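PDB 1L5A: amide synthase from Vibrio cholerae, which probably forms amide bonds in vibriobactin assembly, as a condensation enzyme of nonribosomal peptide synthesis. Local coordinates for residues 22-27 with 119-124; 88-93 with 107-112; 182-187 with 278-283; 192-197 with 255-260. All coordinates share one frame; numbering follows the deposited sequence.

Overall arrangement
Contacts 1 and 2 lie in one part of the condensation fold, and contacts 3 and 4 across the chain's centre from them; the centres of contacts 1 and 3 are about 34 Å apart. Contact 1 is buried strand pairing, held by main-chain hydrogen bonds. Contact 2 sets a helix on the same sheet through polar side chains and one isoleucine, and its Asp93 ties it to Arg123 and Tyr121 of contact 1. Contacts 3 and 4 use two paired strands: a helix meets 277-282 in the largely buried contact 3, a loop meets 255-260 in the partly exposed contact 4. A tyrosine oxygen accepts a backbone N-H in contact 3; a tryptophan N-H donates to carbonyls in contact 4.

Contact 1 of 4, residues 22-27 with 119-124; sequences TVAHSL and LIYTRA
Val23 with Ala124, His25 with Thr122 and Leu27 with Ile120 are the hydrogen-bonded pairs of two antiparallel strands, whose directions differ by 168°. Each pair makes two bonds; Val23 N to Ala124 O measures 2.7 Å and Thr122 N to His25 O 3.0 Å. Packing is close where Ala24 CB touches Tyr121 CE1 at 3.8 Å. That ring reaches Ala24 because its CG stands anti to the backbone N (chi1 171°). Leu27 and Ile120 meet CB to CB at 3.9 Å.

The looser part is at the partly exposed His25: its side chain stays 4.5 Å or more from strand 119-124, and helix 131-150 covers this face through Met134 and Glu138, which bonds to His25 ND1. A water links the strands, donating to His25 O at 3.1 Å and meeting Thr122 OG1 at 2.7 Å. Strand 348-356 pairs with the other edge of strand 22-30, so this is interior pairing in the mixed sheet of a condensation domain, where strand 117-125 leads into the HHxxxDG signature containing His126.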
loop_
_atom_site.group_PDB
_atom_site.type_symbol
_atom_site.label_atom_id
_atom_site.label_comp_id
_atom_site.label_asym_id
_atom_site.label_seq_id
_atom_site.Cartn_x
_atom_site.Cartn_y
_atom_site.Cartn_z
ATOM N N THR A 22 3.356 35.369 -2.264
ATOM C CA THR A 22 1.916 35.514 -2.411
ATOM C C THR A 22 1.450 34.797 -3.672
ATOM O O THR A 22 2.216 34.621 -4.615
ATOM C CB THR A 22 1.525 36.994 -2.553
ATOM O OG1 THR A 22 1.916 37.718 -1.378
ATOM C CG2 THR A 22 0.036 37.130 -2.759
ATOM N N VAL A 23 0.193 34.378 -3.682
ATOM C CA VAL A 23 -0.381 33.723 -4.851
ATOM C C VAL A 23 -1.702 34.435 -5.139
ATOM O O VAL A 23 -2.634 34.416 -4.325
ATOM C CB VAL A 23 -0.678 32.227 -4.599
ATOM C CG1 VAL A 23 -0.950 31.528 -5.922
ATOM C CG2 VAL A 23 0.474 31.573 -3.889
ATOM N N ALA A 24 -1.781 35.086 -6.286
ATOM C CA ALA A 24 -3.007 35.781 -6.640
ATOM C C ALA A 24 -3.397 35.530 -8.087
ATOM O O ALA A 24 -2.555 35.564 -8.996
ATOM C CB ALA A 24 -2.866 37.300 -6.379
ATOM N N HIS A 25 -4.678 35.244 -8.288
ATOM C CA HIS A 25 -5.216 35.018 -9.621
ATOM C C HIS A 25 -6.427 35.920 -9.829
ATOM O O HIS A 25 -7.101 36.308 -8.882
ATOM C CB HIS A 25 -5.663 33.568 -9.806
ATOM C CG HIS A 25 -4.543 32.587 -9.957
ATOM N ND1 HIS A 25 -4.663 31.441 -10.714
ATOM C CD2 HIS A 25 -3.295 32.560 -9.429
ATOM C CE1 HIS A 25 -3.539 30.752 -10.649
ATOM N NE2 HIS A 25 -2.692 31.408 -9.876
ATOM N N SER A 26 -6.694 36.275 -11.070
ATOM C CA SER A 26 -7.865 37.067 -11.355
ATOM C C SER A 26 -8.586 36.301 -12.437
ATOM O O SER A 26 -7.964 35.750 -13.356
ATOM C CB SER A 26 -7.502 38.471 -11.839
ATOM O OG SER A 26 -6.943 38.441 -13.129
ATOM N N LEU A 27 -9.903 36.228 -12.299
ATOM C CA LEU A 27 -10.727 35.540 -13.274
ATOM C C LEU A 27 -11.627 36.592 -13.893
ATOM O O LEU A 27 -12.253 37.395 -13.189
ATOM C CB LEU A 27 -11.558 34.452 -12.589
ATOM C CG LEU A 27 -10.775 33.297 -11.950
ATOM C CD1 LEU A 27 -11.749 32.285 -11.359
ATOM C CD2 LEU A 27 -9.879 32.634 -12.996
ATOM N N LEU A 119 -15.407 40.207 -12.571
ATOM C CA LEU A 119 -14.007 40.054 -12.223
ATOM C C LEU A 119 -13.872 39.440 -10.844
ATOM O O LEU A 119 -14.336 40.016 -9.865
ATOM C CB LEU A 119 -13.296 41.404 -12.230
ATOM C CG LEU A 119 -11.778 41.291 -12.139
ATOM C CD1 LEU A 119 -11.283 40.474 -13.317
ATOM C CD2 LEU A 119 -11.148 42.676 -12.140
ATOM N N ILE A 120 -13.247 38.268 -10.781
ATOM C CA ILE A 120 -13.016 37.573 -9.521
ATOM C C ILE A 120 -11.535 37.617 -9.195
ATOM O O ILE A 120 -10.690 37.266 -10.025
ATOM C CB ILE A 120 -13.400 36.099 -9.604
ATOM C CG1 ILE A 120 -14.909 35.958 -9.752
ATOM C CG2 ILE A 120 -12.928 35.380 -8.360
ATOM C CD1 ILE A 120 -15.316 34.614 -10.291
ATOM N N TYR A 121 -11.233 38.031 -7.978
ATOM C CA TYR A 121 -9.866 38.131 -7.521
ATOM C C TYR A 121 -9.690 37.259 -6.283
ATOM O O TYR A 121 -10.390 37.421 -5.279
ATOM C CB TYR A 121 -9.525 39.595 -7.186
ATOM C CG TYR A 121 -8.197 39.789 -6.495
ATOM C CD1 TYR A 121 -6.983 39.621 -7.182
ATOM C CD2 TYR A 121 -8.146 40.137 -5.152
ATOM C CE1 TYR A 121 -5.742 39.804 -6.530
ATOM C CE2 TYR A 121 -6.921 40.322 -4.491
ATOM C CZ TYR A 121 -5.729 40.157 -5.184
ATOM O OH TYR A 121 -4.542 40.355 -4.512
ATOM N N THR A 122 -8.738 36.339 -6.368
ATOM C CA THR A 122 -8.435 35.430 -5.275
ATOM C C THR A 122 -6.972 35.578 -4.885
ATOM O O THR A 122 -6.103 35.534 -5.739
ATOM C CB THR A 122 -8.664 33.995 -5.722
ATOM O OG1 THR A 122 -10.013 33.867 -6.171
ATOM C CG2 THR A 122 -8.398 33.019 -4.576
ATOM N N ARG A 123 -6.697 35.752 -3.602
ATOM C CA ARG A 123 -5.324 35.869 -3.150
ATOM C C ARG A 123 -5.072 35.096 -1.883
ATOM O O ARG A 123 -5.879 35.111 -0.953
ATOM C CB ARG A 123 -4.938 37.306 -2.857
ATOM C CG ARG A 123 -3.685 37.389 -1.978
ATOM C CD ARG A 123 -3.782 38.516 -0.989
ATOM N NE ARG A 123 -3.904 38.023 0.373
ATOM C CZ ARG A 123 -4.313 38.757 1.400
ATOM N NH1 ARG A 123 -4.644 40.032 1.225
ATOM N NH2 ARG A 123 -4.401 38.210 2.605
ATOM N N ALA A 124 -3.909 34.467 -1.833
ATOM C CA ALA A 124 -3.513 33.702 -0.670
ATOM C C ALA A 124 -2.007 33.784 -0.526
ATOM O O ALA A 124 -1.312 34.257 -1.404
ATOM C CB ALA A 124 -3.944 32.243 -0.848
HETATM O O HOH W 1 -9.488 34.395 -8.769
#

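Contact 2 of 4, residues 88-93 with 107-112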
loop_
_atom_site.group_PDB
_atom_site.type_symbol
_atom_site.label_atom_id
_atom_site.label_comp_id
_atom_site.label_asym_id
_atom_site.label_seq_id
_atom_site.Cartn_x
_atom_site.Cartn_y
_atom_site.Cartn_z
ATOM N N ARG A 88 -7.847 49.131 -9.037
ATOM C CA ARG A 88 -7.112 49.900 -8.037
ATOM C C ARG A 88 -7.169 49.118 -6.741
ATOM O O ARG A 88 -6.209 49.093 -5.973
ATOM C CB ARG A 88 -7.744 51.272 -7.762
ATOM C CG ARG A 88 -7.659 52.275 -8.874
ATOM C CD ARG A 88 -8.468 53.514 -8.522
ATOM N NE ARG A 88 -8.433 54.494 -9.603
ATOM C CZ ARG A 88 -9.246 55.544 -9.688
ATOM N NH1 ARG A 88 -10.164 55.752 -8.752
ATOM N NH2 ARG A 88 -9.147 56.382 -10.714
ATOM N N GLN A 89 -8.311 48.492 -6.488
ATOM C CA GLN A 89 -8.481 47.744 -5.255
ATOM C C GLN A 89 -7.740 46.427 -5.323
ATOM O O GLN A 89 -7.293 45.908 -4.301
ATOM C CB GLN A 89 -9.967 47.516 -4.968
ATOM C CG GLN A 89 -10.757 48.808 -4.757
ATOM C CD GLN A 89 -12.174 48.542 -4.357
ATOM O OE1 GLN A 89 -12.458 48.275 -3.193
ATOM N NE2 GLN A 89 -13.083 48.588 -5.326
ATOM N N ILE A 90 -7.597 45.878 -6.522
ATOM C CA ILE A 90 -6.867 44.633 -6.637
ATOM C C ILE A 90 -5.390 44.920 -6.351
ATOM O O ILE A 90 -4.728 44.174 -5.618
ATOM C CB ILE A 90 -7.045 44.003 -8.031
ATOM C CG1 ILE A 90 -8.468 43.444 -8.148
ATOM C CG2 ILE A 90 -6.011 42.904 -8.246
ATOM C CD1 ILE A 90 -8.792 42.761 -9.458
ATOM N N GLU A 91 -4.882 46.015 -6.908
ATOM C CA GLU A 91 -3.485 46.376 -6.698
ATOM C C GLU A 91 -3.310 46.739 -5.243
ATOM O O GLU A 91 -2.274 46.478 -4.648
ATOM C CB GLU A 91 -3.093 47.564 -7.576
ATOM C CG GLU A 91 -1.648 48.024 -7.441
ATOM C CD GLU A 91 -0.623 46.952 -7.811
ATOM O OE1 GLU A 91 -0.894 46.108 -8.699
ATOM O OE2 GLU A 91 0.481 46.970 -7.223
ATOM N N GLN A 92 -4.333 47.336 -4.653
ATOM C CA GLN A 92 -4.229 47.709 -3.258
ATOM C C GLN A 92 -3.924 46.460 -2.433
ATOM O O GLN A 92 -3.032 46.467 -1.592
ATOM C CB GLN A 92 -5.530 48.359 -2.787
ATOM C CG GLN A 92 -5.538 48.728 -1.317
ATOM C CD GLN A 92 -4.406 49.666 -0.951
ATOM O OE1 GLN A 92 -4.311 50.775 -1.482
ATOM N NE2 GLN A 92 -3.538 49.225 -0.039
ATOM N N ASP A 93 -4.650 45.376 -2.682
ATOM C CA ASP A 93 -4.409 44.163 -1.915
ATOM C C ASP A 93 -3.026 43.582 -2.212
ATOM O O ASP A 93 -2.345 43.091 -1.310
ATOM C CB ASP A 93 -5.505 43.135 -2.178
ATOM C CG ASP A 93 -5.259 41.830 -1.452
ATOM O OD1 ASP A 93 -4.738 40.893 -2.095
ATOM O OD2 ASP A 93 -5.575 41.741 -0.246
ATOM N N SER A 107 -7.803 36.583 0.580
ATOM C CA SER A 107 -8.691 37.686 0.258
ATOM C C SER A 107 -9.536 37.256 -0.939
ATOM O O SER A 107 -9.045 36.565 -1.839
ATOM C CB SER A 107 -7.868 38.939 -0.084
ATOM O OG SER A 107 -8.687 40.086 -0.244
ATOM N N HIS A 108 -10.803 37.662 -0.951
ATOM C CA HIS A 108 -11.706 37.307 -2.040
ATOM C C HIS A 108 -12.535 38.514 -2.438
ATOM O O HIS A 108 -13.311 39.053 -1.645
ATOM C CB HIS A 108 -12.608 36.144 -1.598
ATOM C CG HIS A 108 -11.836 35.004 -1.024
ATOM N ND1 HIS A 108 -11.249 34.034 -1.809
ATOM C CD2 HIS A 108 -11.417 34.767 0.245
ATOM C CE1 HIS A 108 -10.496 33.256 -1.051
ATOM N NE2 HIS A 108 -10.579 33.680 0.199
ATOM N N GLN A 109 -12.375 38.946 -3.677
ATOM C CA GLN A 109 -13.112 40.103 -4.128
ATOM C C GLN A 109 -13.848 39.764 -5.422
ATOM O O GLN A 109 -13.308 39.063 -6.268
ATOM C CB GLN A 109 -12.134 41.255 -4.363
ATOM C CG GLN A 109 -11.268 41.659 -3.156
ATOM C CD GLN A 109 -10.058 42.556 -3.563
ATOM O OE1 GLN A 109 -10.060 43.209 -4.628
ATOM N NE2 GLN A 109 -9.031 42.589 -2.705
ATOM N N VAL A 110 -15.083 40.242 -5.571
ATOM C CA VAL A 110 -15.842 39.996 -6.793
ATOM C C VAL A 110 -16.377 41.312 -7.332
ATOM O O VAL A 110 -16.869 42.139 -6.574
ATOM C CB VAL A 110 -17.057 39.071 -6.557
ATOM C CG1 VAL A 110 -17.729 38.768 -7.889
ATOM C CG2 VAL A 110 -16.625 37.781 -5.893
ATOM N N TYR A 111 -16.313 41.496 -8.644
ATOM C CA TYR A 111 -16.808 42.728 -9.244
ATOM C C TYR A 111 -17.715 42.520 -10.429
ATOM O O TYR A 111 -17.358 41.841 -11.385
ATOM C CB TYR A 111 -15.662 43.626 -9.730
ATOM C CG TYR A 111 -14.657 43.970 -8.682
ATOM C CD1 TYR A 111 -13.482 43.223 -8.544
ATOM C CD2 TYR A 111 -14.884 45.017 -7.798
ATOM C CE1 TYR A 111 -12.561 43.510 -7.538
ATOM C CE2 TYR A 111 -13.970 45.311 -6.790
ATOM C CZ TYR A 111 -12.814 44.548 -6.664
ATOM O OH TYR A 111 -11.951 44.784 -5.623
ATOM N N ARG A 112 -18.888 43.124 -10.369
ATOM C CA ARG A 112 -19.800 43.066 -11.492
ATOM C C ARG A 112 -19.442 44.366 -12.225
ATOM O O ARG A 112 -19.736 45.464 -11.752
ATOM C CB ARG A 112 -21.261 43.077 -11.015
ATOM C CG ARG A 112 -22.298 43.054 -12.142
ATOM C CD ARG A 112 -23.716 42.875 -11.600
ATOM N NE ARG A 112 -24.727 43.400 -12.515
ATOM C CZ ARG A 112 -25.468 42.669 -13.342
ATOM N NH1 ARG A 112 -25.341 41.347 -13.393
ATOM N NH2 ARG A 112 -26.335 43.274 -14.143
#
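Ile90 and Gln109, with CA atoms 8.1 Å apart, mark where helix 88-93 lies on strand 107-112, its axis 10.5 Å from the strand's and nearly antiparallel to it (173°). Ser107, Gln109 and Tyr111 all direct their side chains to the helix. The Tyr111 hydroxyl donates to Gln109 OE1 at 2.7 Å from well above the carbonyl plane, which ties the two side chains together under the helix. Gln89 CB rests on that hydroxyl, 3.4 Å from Tyr111 OH, while its amide is inclined 64° to the ring and its OE1 bonds to Gln74.

This is the helix-to-strand packing of a beta-alpha-beta unit, in which helix 82-94 joins strand 72-75 to strand 107-114. Ile90 CG1 adds an apolar touch, 4.1 Å from Tyr111 CE1. One turn on, Asp93 CB lies 3.6 Å from Gln109 NE2, with the carboxylate perpendicular to the amide (90°). Asp93 OD2 is 3.5 Å from Ser107 OG, yet its salt-bridge and hydrogen-bonding partners, Arg123 and Tyr121, lie on strand 117-125.

Contact 3 of 4, residues 182-187 with 278-283; sequences QFWQGY and SLPLLR
Helix 175-189 packs here against strand 277-282, which pairs with strand 255-260; Trp184 and Tyr187 reach from successive turns to residues 279-282. The axes of the short segments approach to 11.3 Å and cross at 45°, a spacing bridged by the long aromatic side chains.

Tyr187 carries the polar contact. A first torsion of -167°, with the ring carbon CG swung opposite the main-chain nitrogen, sends the phenol outward to the strand, where its OH accepts the Leu282 N-H at 2.9 Å in an almost straight bond (173°). The ring edge meets a second main-chain group: Pro280 O lies in the ring plane, 3.4 Å from Tyr187 CE2.

Trp184 crosses Leu279 at about a right angle, and Leu279 CD2 makes an off-centre CH-pi contact, 4.2 Å from the centroid of the six-membered ring. The indole NE1 is turned to another partner, bonding to His308 O, while Phe183 CE2 stands over one face of the indole.

Leu279 and Leu281 bond along the backbone to Leu258 and Leu256 of the neighbouring strand, whereas Leu282 N points to the helix side. The phenol oxygen therefore satisfies, at this edge, a main-chain N-H that strand pairing does not use.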
loop_
_atom_site.group_PDB
_atom_site.type_symbol
_atom_site.label_atom_id
_atom_site.label_comp_id
_atom_site.label_asym_id
_atom_site.label_seq_id
_atom_site.Cartn_x
_atom_site.Cartn_y
_atom_site.Cartn_z
ATOM N N GLN A 182 16.234 6.745 2.774
ATOM C CA GLN A 182 17.219 5.818 2.232
ATOM C C GLN A 182 17.494 6.153 0.764
ATOM O O GLN A 182 18.637 6.368 0.362
ATOM C CB GLN A 182 16.683 4.387 2.341
ATOM C CG GLN A 182 17.671 3.308 1.943
ATOM C CD GLN A 182 18.801 3.162 2.948
ATOM O OE1 GLN A 182 19.336 4.157 3.454
ATOM N NE2 GLN A 182 19.180 1.915 3.238
ATOM N N PHE A 183 16.424 6.227 -0.020
ATOM C CA PHE A 183 16.526 6.502 -1.437
ATOM C C PHE A 183 17.186 7.827 -1.827
ATOM O O PHE A 183 18.034 7.847 -2.731
ATOM C CB PHE A 183 15.140 6.409 -2.079
ATOM C CG PHE A 183 15.084 6.949 -3.483
ATOM C CD1 PHE A 183 15.325 6.125 -4.566
ATOM C CD2 PHE A 183 14.826 8.306 -3.712
ATOM C CE1 PHE A 183 15.315 6.634 -5.864
ATOM C CE2 PHE A 183 14.815 8.826 -4.997
ATOM C CZ PHE A 183 15.062 7.987 -6.081
ATOM N N TRP A 184 16.802 8.930 -1.183
ATOM C CA TRP A 184 17.400 10.210 -1.549
ATOM C C TRP A 184 18.850 10.198 -1.134
ATOM O O TRP A 184 19.703 10.724 -1.842
ATOM C CB TRP A 184 16.665 11.408 -0.913
ATOM C CG TRP A 184 15.314 11.605 -1.496
ATOM C CD1 TRP A 184 14.127 11.209 -0.947
ATOM C CD2 TRP A 184 15.007 12.066 -2.824
ATOM N NE1 TRP A 184 13.107 11.376 -1.855
ATOM C CE2 TRP A 184 13.614 11.901 -3.012
ATOM C CE3 TRP A 184 15.773 12.592 -3.874
ATOM C CZ2 TRP A 184 12.970 12.241 -4.204
ATOM C CZ3 TRP A 184 15.133 12.932 -5.070
ATOM C CH2 TRP A 184 13.743 12.755 -5.221
ATOM N N GLN A 185 19.131 9.576 0.003
ATOM C CA GLN A 185 20.503 9.483 0.490
ATOM C C GLN A 185 21.421 8.807 -0.552
ATOM O O GLN A 185 22.524 9.271 -0.842
ATOM C CB GLN A 185 20.515 8.679 1.772
ATOM C CG GLN A 185 21.767 8.797 2.589
ATOM C CD GLN A 185 21.665 7.963 3.854
ATOM O OE1 GLN A 185 21.752 6.728 3.807
ATOM N NE2 GLN A 185 21.444 8.630 4.991
ATOM N N GLY A 186 20.949 7.710 -1.126
ATOM C CA GLY A 186 21.762 7.019 -2.096
ATOM C C GLY A 186 21.833 7.735 -3.416
ATOM O O GLY A 186 22.869 7.718 -4.073
ATOM N N TYR A 187 20.725 8.363 -3.801
ATOM C CA TYR A 187 20.622 9.093 -5.060
ATOM C C TYR A 187 21.665 10.198 -5.144
ATOM O O TYR A 187 22.338 10.357 -6.167
ATOM C CB TYR A 187 19.236 9.719 -5.180
ATOM C CG TYR A 187 18.899 10.228 -6.566
ATOM C CD1 TYR A 187 19.025 9.399 -7.674
ATOM C CD2 TYR A 187 18.376 11.510 -6.758
ATOM C CE1 TYR A 187 18.634 9.813 -8.941
ATOM C CE2 TYR A 187 17.979 11.943 -8.037
ATOM C CZ TYR A 187 18.110 11.081 -9.118
ATOM O OH TYR A 187 17.706 11.464 -10.381
ATOM N N SER A 278 9.897 20.366 -4.143
ATOM C CA SER A 278 10.918 20.545 -5.180
ATOM C C SER A 278 11.951 19.437 -5.100
ATOM O O SER A 278 12.594 19.241 -4.066
ATOM C CB SER A 278 11.609 21.893 -4.997
ATOM O OG SER A 278 10.676 22.944 -5.085
ATOM N N LEU A 279 12.136 18.730 -6.201
ATOM C CA LEU A 279 13.077 17.622 -6.205
ATOM C C LEU A 279 14.078 17.683 -7.344
ATOM O O LEU A 279 13.773 18.143 -8.448
ATOM C CB LEU A 279 12.310 16.289 -6.267
ATOM C CG LEU A 279 11.277 16.111 -5.148
ATOM C CD1 LEU A 279 10.349 14.936 -5.463
ATOM C CD2 LEU A 279 11.987 15.910 -3.847
ATOM N N PRO A 280 15.307 17.225 -7.084
ATOM C CA PRO A 280 16.293 17.264 -8.163
ATOM C C PRO A 280 16.361 15.955 -8.960
ATOM O O PRO A 280 16.386 14.874 -8.391
ATOM C CB PRO A 280 17.589 17.593 -7.416
ATOM C CG PRO A 280 17.411 16.845 -6.136
ATOM C CD PRO A 280 15.966 17.135 -5.767
ATOM N N LEU A 281 16.369 16.089 -10.281
ATOM C CA LEU A 281 16.470 14.983 -11.232
ATOM C C LEU A 281 17.900 15.021 -11.772
ATOM O O LEU A 281 18.358 16.062 -12.254
ATOM C CB LEU A 281 15.493 15.178 -12.413
ATOM C CG LEU A 281 15.730 14.300 -13.658
ATOM C CD1 LEU A 281 15.387 12.870 -13.311
ATOM C CD2 LEU A 281 14.875 14.766 -14.846
ATOM N N LEU A 282 18.619 13.912 -11.677
ATOM C CA LEU A 282 19.981 13.877 -12.202
ATOM C C LEU A 282 19.754 13.558 -13.656
ATOM O O LEU A 282 19.201 12.507 -13.982
ATOM C CB LEU A 282 20.804 12.782 -11.534
ATOM C CG LEU A 282 22.309 12.886 -11.807
ATOM C CD1 LEU A 282 22.789 14.292 -11.442
ATOM C CD2 LEU A 282 23.070 11.845 -10.997
ATOM N N ARG A 283 20.143 14.475 -14.532
ATOM C CA ARG A 283 19.919 14.264 -15.949
ATOM C C ARG A 283 20.771 13.142 -16.485
ATOM O O ARG A 283 21.955 13.026 -16.159
ATOM C CB ARG A 283 20.204 15.545 -16.734
ATOM C CG ARG A 283 19.391 16.737 -16.260
ATOM C CD ARG A 283 19.680 18.012 -17.054
ATOM N NE ARG A 283 21.106 18.307 -17.116
ATOM C CZ ARG A 283 21.899 17.901 -18.099
ATOM N NH1 ARG A 283 21.394 17.193 -19.107
ATOM N NH2 ARG A 283 23.195 18.185 -18.060
#

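Contact 4 of 4, residues 192-197 with 255-260; sequences PDLTLT and WLWLPF
A loop between helix 175-189 and strand 208-214 here passes over the aromatic face of strand 255-260, laying Leu194 on Trp255 and touching Trp257. Both indoles project from the same side of the strand, as expected two residues apart in a beta strand, and both also pack on Pro280 of the paired strand 277-282.

Trp255 holds its CG opposite the carbonyl carbon (chi1 -58°), which turns the indole to the loop. Leu194 meets it at about a right angle: CD2 lies over the pyrrole face, modelled too close for the detail to be relied on. The same methyl lies 4.0 Å from Trp257 CZ2, so one leucine branch touches both rings.

Trp255 NE1 donates to Pro192 O at 3.1 Å, with a bent N-H...O angle of 141°. The acceptor lies close to the indole plane, although the donor stands 49° out of the carbonyl plane. A second, weak bond runs from Trp255 NE1 to Asp193 O at 3.4 Å. Two consecutive loop carbonyls thus share the N-H of a buried indole.

Trp257 bonds through its backbone to Pro332 and Ile334. The arrangement is that of a connecting loop lying across the tryptophan-bearing side of the antiparallel pair 255-260/277-282 within the condensation domain.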
loop_
_atom_site.group_PDB
_atom_site.type_symbol
_atom_site.label_atom_id
_atom_site.label_comp_id
_atom_site.label_asym_id
_atom_site.label_seq_id
_atom_site.Cartn_x
_atom_site.Cartn_y
_atom_site.Cartn_z
ATOM N N PRO A 192 26.887 14.007 -8.546
ATOM C CA PRO A 192 27.601 15.278 -8.419
ATOM C C PRO A 192 26.839 16.124 -7.398
ATOM O O PRO A 192 25.620 15.999 -7.290
ATOM C CB PRO A 192 27.503 15.886 -9.819
ATOM C CG PRO A 192 27.269 14.703 -10.719
ATOM C CD PRO A 192 26.380 13.811 -9.915
ATOM N N ASP A 193 27.555 16.973 -6.668
ATOM C CA ASP A 193 26.962 17.843 -5.663
ATOM C C ASP A 193 25.864 18.763 -6.173
ATOM O O ASP A 193 25.839 19.161 -7.337
ATOM C CB ASP A 193 28.036 18.707 -5.005
ATOM C CG ASP A 193 28.989 17.900 -4.166
ATOM O OD1 ASP A 193 29.722 18.506 -3.358
ATOM O OD2 ASP A 193 29.007 16.657 -4.312
ATOM N N LEU A 194 24.939 19.087 -5.284
ATOM C CA LEU A 194 23.862 19.999 -5.627
ATOM C C LEU A 194 24.396 21.392 -5.286
ATOM O O LEU A 194 25.260 21.539 -4.420
ATOM C CB LEU A 194 22.620 19.701 -4.788
ATOM C CG LEU A 194 21.881 18.388 -5.039
ATOM C CD1 LEU A 194 20.934 18.140 -3.871
ATOM C CD2 LEU A 194 21.139 18.439 -6.380
ATOM N N THR A 195 23.890 22.408 -5.969
ATOM C CA THR A 195 24.325 23.763 -5.713
ATOM C C THR A 195 23.539 24.397 -4.575
ATOM O O THR A 195 22.325 24.290 -4.528
ATOM C CB THR A 195 24.133 24.612 -6.939
ATOM O OG1 THR A 195 24.747 23.963 -8.062
ATOM C CG2 THR A 195 24.745 25.989 -6.715
ATOM N N LEU A 196 24.238 25.057 -3.658
ATOM C CA LEU A 196 23.568 25.716 -2.547
ATOM C C LEU A 196 23.180 27.129 -2.928
ATOM O O LEU A 196 23.644 27.673 -3.928
ATOM C CB LEU A 196 24.467 25.780 -1.315
ATOM C CG LEU A 196 24.919 24.467 -0.672
ATOM C CD1 LEU A 196 25.372 24.781 0.755
ATOM C CD2 LEU A 196 23.777 23.439 -0.633
ATOM N N THR A 197 22.315 27.715 -2.111
ATOM C CA THR A 197 21.859 29.078 -2.317
ATOM C C THR A 197 23.017 29.961 -1.891
ATOM O O THR A 197 23.632 29.721 -0.859
ATOM C CB THR A 197 20.633 29.394 -1.422
ATOM O OG1 THR A 197 19.503 28.642 -1.883
ATOM C CG2 THR A 197 20.313 30.899 -1.436
ATOM N N TRP A 255 21.945 18.903 -12.702
ATOM C CA TRP A 255 20.597 18.770 -12.183
ATOM C C TRP A 255 19.506 19.616 -12.831
ATOM O O TRP A 255 19.762 20.724 -13.310
ATOM C CB TRP A 255 20.615 19.056 -10.700
ATOM C CG TRP A 255 21.535 18.170 -9.924
ATOM C CD1 TRP A 255 22.802 18.461 -9.501
ATOM C CD2 TRP A 255 21.213 16.887 -9.375
ATOM N NE1 TRP A 255 23.279 17.444 -8.705
ATOM C CE2 TRP A 255 22.323 16.467 -8.613
ATOM C CE3 TRP A 255 20.086 16.055 -9.451
ATOM C CZ2 TRP A 255 22.338 15.251 -7.925
ATOM C CZ3 TRP A 255 20.100 14.849 -8.771
ATOM C CH2 TRP A 255 21.220 14.459 -8.014
ATOM N N LEU A 256 18.289 19.064 -12.851
ATOM C CA LEU A 256 17.097 19.752 -13.361
ATOM C C LEU A 256 16.106 19.627 -12.216
ATOM O O LEU A 256 15.797 18.519 -11.814
ATOM C CB LEU A 256 16.504 19.043 -14.568
ATOM C CG LEU A 256 15.854 19.910 -15.657
ATOM C CD1 LEU A 256 14.792 19.076 -16.369
ATOM C CD2 LEU A 256 15.242 21.181 -15.083
ATOM N N TRP A 257 15.608 20.740 -11.682
ATOM C CA TRP A 257 14.666 20.667 -10.579
ATOM C C TRP A 257 13.239 20.633 -11.073
ATOM O O TRP A 257 12.892 21.315 -12.043
ATOM C CB TRP A 257 14.858 21.829 -9.617
ATOM C CG TRP A 257 16.141 21.766 -8.833
ATOM C CD1 TRP A 257 17.388 22.123 -9.265
ATOM C CD2 TRP A 257 16.299 21.311 -7.483
ATOM N NE1 TRP A 257 18.311 21.919 -8.265
ATOM C CE2 TRP A 257 17.673 21.421 -7.162
ATOM C CE3 TRP A 257 15.412 20.818 -6.512
ATOM C CZ2 TRP A 257 18.185 21.062 -5.910
ATOM C CZ3 TRP A 257 15.922 20.461 -5.258
ATOM C CH2 TRP A 257 17.296 20.586 -4.971
ATOM N N LEU A 258 12.429 19.824 -10.387
ATOM C CA LEU A 258 11.016 19.602 -10.698
ATOM C C LEU A 258 10.113 19.807 -9.508
ATOM O O LEU A 258 10.542 19.710 -8.353
ATOM C CB LEU A 258 10.758 18.153 -11.086
ATOM C CG LEU A 258 11.448 17.499 -12.247
ATOM C CD1 LEU A 258 11.122 16.029 -12.220
ATOM C CD2 LEU A 258 10.973 18.146 -13.530
ATOM N N PRO A 259 8.836 20.087 -9.779
ATOM C CA PRO A 259 7.935 20.256 -8.652
ATOM C C PRO A 259 7.067 18.990 -8.654
ATOM O O PRO A 259 6.420 18.690 -9.666
ATOM C CB PRO A 259 7.145 21.518 -9.022
ATOM C CG PRO A 259 6.970 21.374 -10.475
ATOM C CD PRO A 259 8.302 20.762 -10.979
ATOM N N PHE A 260 7.111 18.207 -7.578
ATOM C CA PHE A 260 6.234 17.033 -7.489
ATOM C C PHE A 260 5.016 17.495 -6.657
ATOM O O PHE A 260 5.148 17.851 -5.471
ATOM C CB PHE A 260 6.928 15.859 -6.803
ATOM C CG PHE A 260 5.986 14.744 -6.438
ATOM C CD1 PHE A 260 5.097 14.232 -7.389
ATOM C CD2 PHE A 260 5.931 14.255 -5.135
ATOM C CE1 PHE A 260 4.169 13.256 -7.047
ATOM C CE2 PHE A 260 5.001 13.274 -4.779
ATOM C CZ PHE A 260 4.120 12.776 -5.738
#